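Cas13d (uncultured Ruminococcus sp, PDB 6IV9) binds a CRISPR RNA and probably uses its two HEPN domains to mature that RNA and to cleave target RNA. Local coordinates at residues F209-Y219 / Y278-Q289. The protein carries 2 engineered substitutions. Sequence-based numbering, arbitrary orientation.
Engineered in segment 278-289: A288 (natural residue Arg).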
ATOM      1  N   PHE A 209      12.412 -21.945  -1.424  1.00 65.53           N
ATOM      2  CA  PHE A 209      12.612 -21.218  -2.691  1.00 49.04           C
ATOM      3  C   PHE A 209      13.161 -19.828  -2.388  1.00 49.22           C
ATOM      4  O   PHE A 209      14.336 -19.658  -2.554  1.00 56.24           O
ATOM      5  CB  PHE A 209      11.311 -21.249  -3.487  1.00 45.47           C
ATOM      6  CG  PHE A 209      11.211 -20.294  -4.640  1.00 42.04           C
ATOM      7  CD1 PHE A 209      12.330 -19.904  -5.339  1.00 45.20           C
ATOM      8  CD2 PHE A 209       9.988 -19.798  -5.032  1.00 50.36           C
ATOM      9  CE1 PHE A 209      12.231 -19.030  -6.402  1.00 48.76           C
ATOM     10  CE2 PHE A 209       9.887 -18.920  -6.092  1.00 50.81           C
ATOM     11  CZ  PHE A 209      11.010 -18.539  -6.777  1.00 55.92           C
ATOM     12  N   MET A 210      12.344 -18.895  -1.924  1.00 41.45           N
ATOM     13  CA  MET A 210      12.850 -17.519  -1.684  1.00 40.54           C
ATOM     14  C   MET A 210      13.878 -17.444  -0.551  1.00 41.49           C
ATOM     15  O   MET A 210      14.740 -16.599  -0.630  1.00 46.33           O
ATOM     16  CB  MET A 210      11.720 -16.519  -1.448  1.00 44.31           C
ATOM     17  CG  MET A 210      10.741 -16.469  -2.581  1.00 50.71           C
ATOM     18  SD  MET A 210      11.298 -15.503  -3.967  1.00 49.61           S
ATOM     19  CE  MET A 210      11.573 -13.916  -3.191  1.00 43.65           C
ATOM     20  N   GLY A 211      13.752 -18.281   0.470  1.00 43.00           N
ATOM     21  CA  GLY A 211      14.651 -18.262   1.638  1.00 40.18           C
ATOM     22  C   GLY A 211      16.102 -18.575   1.317  1.00 45.12           C
ATOM     23  O   GLY A 211      16.958 -18.099   2.042  1.00 44.26           O
ATOM     24  N   TYR A 212      16.361 -19.409   0.313  1.00 37.99           N
ATOM     25  CA  TYR A 212      17.748 -19.822  -0.014  1.00 39.36           C
ATOM     26  C   TYR A 212      18.400 -18.891  -1.036  1.00 39.01           C
ATOM     27  O   TYR A 212      19.529 -19.157  -1.407  1.00 39.87           O
ATOM     28  CB  TYR A 212      17.786 -21.262  -0.521  1.00 49.30           C
ATOM     29  CG  TYR A 212      17.545 -22.311   0.529  1.00 55.16           C
ATOM     30  CD1 TYR A 212      17.949 -22.123   1.834  1.00 63.94           C
ATOM     31  CD2 TYR A 212      16.909 -23.493   0.213  1.00 63.83           C
ATOM     32  CE1 TYR A 212      17.726 -23.081   2.805  1.00 65.95           C
ATOM     33  CE2 TYR A 212      16.674 -24.460   1.171  1.00 65.94           C
ATOM     34  CZ  TYR A 212      17.084 -24.255   2.470  1.00 70.43           C
ATOM     35  OH  TYR A 212      16.854 -25.221   3.411  1.00 86.75           O
ATOM     36  N   LEU A 213      17.676 -17.893  -1.524  1.00 38.34           N
ATOM     37  CA  LEU A 213      18.272 -16.930  -2.477  1.00 39.70           C
ATOM     38  C   LEU A 213      19.143 -15.945  -1.699  1.00 41.02           C
ATOM     39  O   LEU A 213      18.877 -15.728  -0.542  1.00 40.27           O
ATOM     40  CB  LEU A 213      17.172 -16.168  -3.214  1.00 37.96           C
ATOM     41  CG  LEU A 213      16.263 -16.993  -4.112  1.00 41.28           C
ATOM     42  CD1 LEU A 213      15.172 -16.130  -4.700  1.00 38.38           C
ATOM     43  CD2 LEU A 213      17.048 -17.662  -5.214  1.00 39.99           C
ATOM     44  N   SER A 214      20.161 -15.423  -2.340  1.00 41.21           N
ATOM     45  CA  SER A 214      20.935 -14.376  -1.663  1.00 44.41           C
ATOM     46  C   SER A 214      21.364 -13.374  -2.720  1.00 42.52           C
ATOM     47  O   SER A 214      21.909 -13.806  -3.729  1.00 38.48           O
ATOM     48  CB  SER A 214      22.102 -14.938  -0.939  1.00 49.78           C
ATOM     49  OG  SER A 214      22.902 -13.882  -0.460  1.00 56.55           O
ATOM     50  N   ALA A 215      21.249 -12.083  -2.413  1.00 32.60           N
ATOM     51  CA  ALA A 215      21.666 -11.002  -3.332  1.00 30.78           C
ATOM     52  C   ALA A 215      23.193 -10.959  -3.400  1.00 30.89           C
ATOM     53  O   ALA A 215      23.714 -10.225  -4.190  1.00 32.63           O
ATOM     54  CB  ALA A 215      21.096  -9.678  -2.915  1.00 29.34           C
ATOM     55  N   ARG A 216      23.856 -11.722  -2.546  1.00 31.84           N
ATOM     56  CA  ARG A 216      25.333 -11.766  -2.499  1.00 35.76           C
ATOM     57  C   ARG A 216      25.848 -12.811  -3.490  1.00 40.13           C
ATOM     58  O   ARG A 216      27.052 -12.940  -3.630  1.00 39.51           O
ATOM     59  CB  ARG A 216      25.812 -11.994  -1.067  1.00 47.69           C
ATOM     60  CG  ARG A 216      25.769 -10.731  -0.221  1.00 49.86           C
ATOM     61  CD  ARG A 216      25.965 -10.926   1.260  1.00 52.10           C
ATOM     62  NE  ARG A 216      24.920 -11.756   1.823  1.00 62.64           N
ATOM     63  CZ  ARG A 216      23.621 -11.512   1.729  1.00 71.72           C
ATOM     64  NH1 ARG A 216      23.191 -10.408   1.150  1.00 62.40           N
ATOM     65  NH2 ARG A 216      22.756 -12.380   2.210  1.00 65.99           N
ATOM     66  N   ASN A 217      24.938 -13.520  -4.146  1.00 36.54           N
ATOM     67  CA  ASN A 217      25.328 -14.489  -5.195  1.00 33.83           C
ATOM     68  C   ASN A 217      24.974 -13.908  -6.560  1.00 38.64           C
ATOM     69  O   ASN A 217      23.853 -13.472  -6.755  1.00 33.33           O
ATOM     70  CB  ASN A 217      24.596 -15.820  -5.077  1.00 36.81           C
ATOM     71  CG  ASN A 217      25.006 -16.608  -3.861  1.00 39.03           C
ATOM     72  OD1 ASN A 217      26.126 -16.484  -3.401  1.00 42.54           O
ATOM     73  ND2 ASN A 217      24.092 -17.393  -3.331  1.00 38.31           N
ATOM     74  N   THR A 218      25.930 -13.921  -7.477  1.00 33.78           N
ATOM     75  CA  THR A 218      25.661 -13.479  -8.860  1.00 31.97           C
ATOM     76  C   THR A 218      24.864 -14.574  -9.569  1.00 28.85           C
ATOM     77  O   THR A 218      24.770 -15.670  -9.058  1.00 28.45           O
ATOM     78  CB  THR A 218      26.947 -13.302  -9.672  1.00 38.96           C
ATOM     79  OG1 THR A 218      27.539 -14.591  -9.739  1.00 35.45           O
ATOM     80  CG2 THR A 218      27.901 -12.297  -9.074  1.00 40.25           C
ATOM     81  N   TYR A 219      24.365 -14.276 -10.760  1.00 31.82           N
ATOM     82  CA  TYR A 219      23.583 -15.270 -11.529  1.00 30.79           C
ATOM     83  C   TYR A 219      24.476 -16.476 -11.836  1.00 34.91           C
ATOM     84  O   TYR A 219      24.016 -17.583 -11.794  1.00 31.34           O
ATOM     85  CB  TYR A 219      22.985 -14.620 -12.771  1.00 31.81           C
ATOM     86  CG  TYR A 219      22.105 -15.507 -13.608  1.00 35.60           C
ATOM     87  CD1 TYR A 219      20.884 -15.951 -13.147  1.00 33.86           C
ATOM     88  CD2 TYR A 219      22.498 -15.909 -14.868  1.00 39.74           C
ATOM     89  CE1 TYR A 219      20.075 -16.764 -13.910  1.00 33.48           C
ATOM     90  CE2 TYR A 219      21.703 -16.726 -15.643  1.00 40.52           C
ATOM     91  CZ  TYR A 219      20.481 -17.148 -15.169  1.00 40.07           C
ATOM     92  OH  TYR A 219      19.692 -17.940 -15.930  1.00 33.68           O
ATOM     93  N   TYR A 278      15.943 -13.436 -11.778  1.00 24.66           N
ATOM     94  CA  TYR A 278      16.710 -13.889 -10.601  1.00 25.22           C
ATOM     95  C   TYR A 278      17.082 -12.679  -9.736  1.00 24.60           C
ATOM     96  O   TYR A 278      16.913 -12.743  -8.543  1.00 26.70           O
ATOM     97  CB  TYR A 278      18.007 -14.562 -11.051  1.00 25.62           C
ATOM     98  CG  TYR A 278      18.983 -14.759  -9.926  1.00 24.89           C
ATOM     99  CD1 TYR A 278      18.679 -15.591  -8.873  1.00 26.30           C
ATOM    100  CD2 TYR A 278      20.190 -14.094  -9.892  1.00 24.43           C
ATOM    101  CE1 TYR A 278      19.551 -15.770  -7.820  1.00 29.17           C
ATOM    102  CE2 TYR A 278      21.076 -14.265  -8.846  1.00 27.81           C
ATOM    103  CZ  TYR A 278      20.755 -15.106  -7.806  1.00 28.11           C
ATOM    104  OH  TYR A 278      21.601 -15.295  -6.770  1.00 30.27           O
ATOM    105  N   HIS A 279      17.549 -11.606 -10.354  1.00 22.97           N
ATOM    106  CA  HIS A 279      17.956 -10.408  -9.586  1.00 23.27           C
ATOM    107  C   HIS A 279      16.759  -9.851  -8.812  1.00 22.46           C
ATOM    108  O   HIS A 279      16.942  -9.419  -7.691  1.00 25.00           O
ATOM    109  CB  HIS A 279      18.539  -9.370 -10.538  1.00 25.62           C
ATOM    110  CG  HIS A 279      19.895  -9.726 -11.038  1.00 26.06           C
ATOM    111  ND1 HIS A 279      20.444  -9.159 -12.140  1.00 28.38           N
ATOM    112  CD2 HIS A 279      20.804 -10.598 -10.582  1.00 28.94           C
ATOM    113  CE1 HIS A 279      21.628  -9.659 -12.335  1.00 25.40           C
ATOM    114  NE2 HIS A 279      21.869 -10.530 -11.406  1.00 28.17           N
ATOM    115  N   MET A 280      15.594  -9.826  -9.439  1.00 21.46           N
ATOM    116  CA  MET A 280      14.389  -9.296  -8.765  1.00 23.89           C
ATOM    117  C   MET A 280      14.055 -10.166  -7.551  1.00 24.33           C
ATOM    118  O   MET A 280      13.877  -9.623  -6.490  1.00 24.32           O
ATOM    119  CB  MET A 280      13.213  -9.263  -9.744  1.00 23.86           C
ATOM    120  CG  MET A 280      13.409  -8.281 -10.874  1.00 27.71           C
ATOM    121  SD  MET A 280      12.191  -8.320 -12.199  1.00 27.99           S
ATOM    122  CE  MET A 280      10.789  -7.542 -11.407  1.00 27.81           C
ATOM    123  N   LEU A 281      14.039 -11.483  -7.718  1.00 23.65           N
ATOM    124  CA  LEU A 281      13.696 -12.407  -6.613  1.00 23.76           C
ATOM    125  C   LEU A 281      14.742 -12.331  -5.504  1.00 25.84           C
ATOM    126  O   LEU A 281      14.379 -12.272  -4.377  1.00 24.22           O
ATOM    127  CB  LEU A 281      13.627 -13.826  -7.171  1.00 27.88           C
ATOM    128  CG  LEU A 281      12.609 -14.047  -8.274  1.00 33.08           C
ATOM    129  CD1 LEU A 281      12.594 -15.495  -8.694  1.00 35.29           C
ATOM    130  CD2 LEU A 281      11.239 -13.609  -7.840  1.00 35.74           C
ATOM    131  N   ALA A 282      16.010 -12.316  -5.869  1.00 25.86           N
ATOM    132  CA  ALA A 282      17.095 -12.252  -4.873  1.00 26.86           C
ATOM    133  C   ALA A 282      16.988 -10.946  -4.080  1.00 21.68           C
ATOM    134  O   ALA A 282      17.252 -10.959  -2.914  1.00 25.99           O
ATOM    135  CB  ALA A 282      18.413 -12.370  -5.573  1.00 29.15           C
ATOM    136  N   ILE A 283      16.665  -9.845  -4.737  1.00 22.70           N
ATOM    137  CA  ILE A 283      16.515  -8.550  -4.015  1.00 23.92           C
ATOM    138  C   ILE A 283      15.336  -8.638  -3.045  1.00 25.44           C
ATOM    139  O   ILE A 283      15.478  -8.240  -1.927  1.00 27.79           O
ATOM    140  CB  ILE A 283      16.377  -7.375  -4.989  1.00 23.71           C
ATOM    141  CG1 ILE A 283      17.714  -7.058  -5.647  1.00 25.19           C
ATOM    142  CG2 ILE A 283      15.812  -6.169  -4.281  1.00 25.85           C
ATOM    143  CD1 ILE A 283      17.612  -6.180  -6.843  1.00 25.68           C
ATOM    144  N   VAL A 284      14.229  -9.226  -3.480  1.00 27.51           N
ATOM    145  CA  VAL A 284      13.047  -9.382  -2.596  1.00 24.10           C
ATOM    146  C   VAL A 284      13.466 -10.236  -1.399  1.00 24.62           C
ATOM    147  O   VAL A 284      13.138  -9.885  -0.304  1.00 24.66           O
ATOM    148  CB  VAL A 284      11.880 -10.026  -3.359  1.00 25.04           C
ATOM    149  CG1 VAL A 284      10.820 -10.551  -2.420  1.00 29.00           C
ATOM    150  CG2 VAL A 284      11.270  -9.069  -4.356  1.00 25.36           C
ATOM    151  N   GLY A 285      14.214 -11.302  -1.636  1.00 25.36           N
ATOM    152  CA  GLY A 285      14.678 -12.171  -0.545  1.00 25.28           C
ATOM    153  C   GLY A 285      15.573 -11.421   0.424  1.00 26.80           C
ATOM    154  O   GLY A 285      15.450 -11.627   1.612  1.00 28.53           O
ATOM    155  N   GLN A 286      16.443 -10.574  -0.098  1.00 25.40           N
ATOM    156  CA  GLN A 286      17.373  -9.783   0.739  1.00 27.56           C
ATOM    157  C   GLN A 286      16.580  -8.830   1.639  1.00 27.10           C
ATOM    158  O   GLN A 286      16.887  -8.733   2.807  1.00 28.02           O
ATOM    159  CB  GLN A 286      18.362  -9.050  -0.160  1.00 29.64           C
ATOM    160  CG  GLN A 286      19.013  -7.842   0.481  1.00 34.81           C
ATOM    161  CD  GLN A 286      20.038  -8.196   1.525  1.00 37.56           C
ATOM    162  OE1 GLN A 286      20.523  -9.305   1.599  1.00 35.72           O
ATOM    163  NE2 GLN A 286      20.369  -7.226   2.350  1.00 38.99           N
ATOM    164  N   ILE A 287      15.557  -8.183   1.095  1.00 23.64           N
ATOM    165  CA  ILE A 287      14.729  -7.256   1.907  1.00 23.37           C
ATOM    166  C   ILE A 287      14.044  -8.061   3.009  1.00 23.21           C
ATOM    167  O   ILE A 287      14.037  -7.626   4.126  1.00 25.80           O
ATOM    168  CB  ILE A 287      13.726  -6.482   1.042  1.00 24.44           C
ATOM    169  CG1 ILE A 287      14.434  -5.632  -0.012  1.00 24.19           C
ATOM    170  CG2 ILE A 287      12.842  -5.636   1.924  1.00 25.28           C
ATOM    171  CD1 ILE A 287      13.526  -5.091  -1.065  1.00 26.62           C
ATOM    172  N   ALA A 288      13.568  -9.253   2.679  1.00 24.89           N
ATOM    173  CA  ALA A 288      12.883 -10.114   3.662  1.00 25.68           C
ATOM    174  C   ALA A 288      13.840 -10.447   4.806  1.00 26.17           C
ATOM    175  O   ALA A 288      13.431 -10.420   5.928  1.00 27.47           O
ATOM    176  CB  ALA A 288      12.371 -11.352   2.994  1.00 30.98           C
ATOM    177  N   GLN A 289      15.110 -10.667   4.491  1.00 25.51           N
ATOM    178  CA  GLN A 289      16.142 -11.014   5.501  1.00 26.91           C
ATOM    179  C   GLN A 289      16.487  -9.811   6.384  1.00 26.99           C
ATOM    180  O   GLN A 289      17.159 -10.003   7.367  1.00 29.08           O
ATOM    181  CB  GLN A 289      17.374 -11.591   4.814  1.00 31.31           C
ATOM    182  CG  GLN A 289      17.131 -12.956   4.207  1.00 32.95           C
ATOM    183  CD  GLN A 289      18.249 -13.335   3.273  1.00 42.17           C
ATOM    184  OE1 GLN A 289      19.402 -13.031   3.507  1.00 53.83           O
ATOM    185  NE2 GLN A 289      17.907 -13.980   2.185  1.00 44.05           N
TER
HETATM  186  O   HOH W   1      14.529 -14.557   2.177  1.00 40.82           O
HETATM  187  O   HOH W   2      21.157 -17.021  -4.562  1.00 35.13           O
HETATM  188  O   HOH W   3      20.325 -11.622   0.375  1.00 34.36           O
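L213 drops its branched end onto helix 267-291: CD1 lies 3.7 Å from L281 CB, while CD2 reaches the edge of the Y278 ring. Beside it the flexible chain of M210, bent at chi2 and chi3, curls until CE sits 3.5 Å from V284 CG1, and F209 adds its CZ against L281 CD1; L194 of helix 168-197 touches both M210 and L281. Alanines suit the close approach of the backbones, A215 CA lying 5.0 Å from A282 CA. Y278, with CG anti to the backbone N (chi1 167°), spans both chemistries. A282 CB lies over one face of its ring, Y219 packs obliquely alongside, and its hydroxyl donates to N217 O at 2.9 Å while accepting from a water that also serves S214 N and N217 ND2. A phenylalanine here would probably leave that water without its acceptor and N217 O without this donor, though Y314 also bonds N217 O. At the polar edge, the exposed R216, long enough to span from loop to helix, donates from NH1 to buried Q286 OE1 (2.9 Å), above the carbonyl plane; the amide's NE2 bonds D302. Apolar side chains thus seat the loop, while a tyrosine hydroxyl and waters meet its backbone groups.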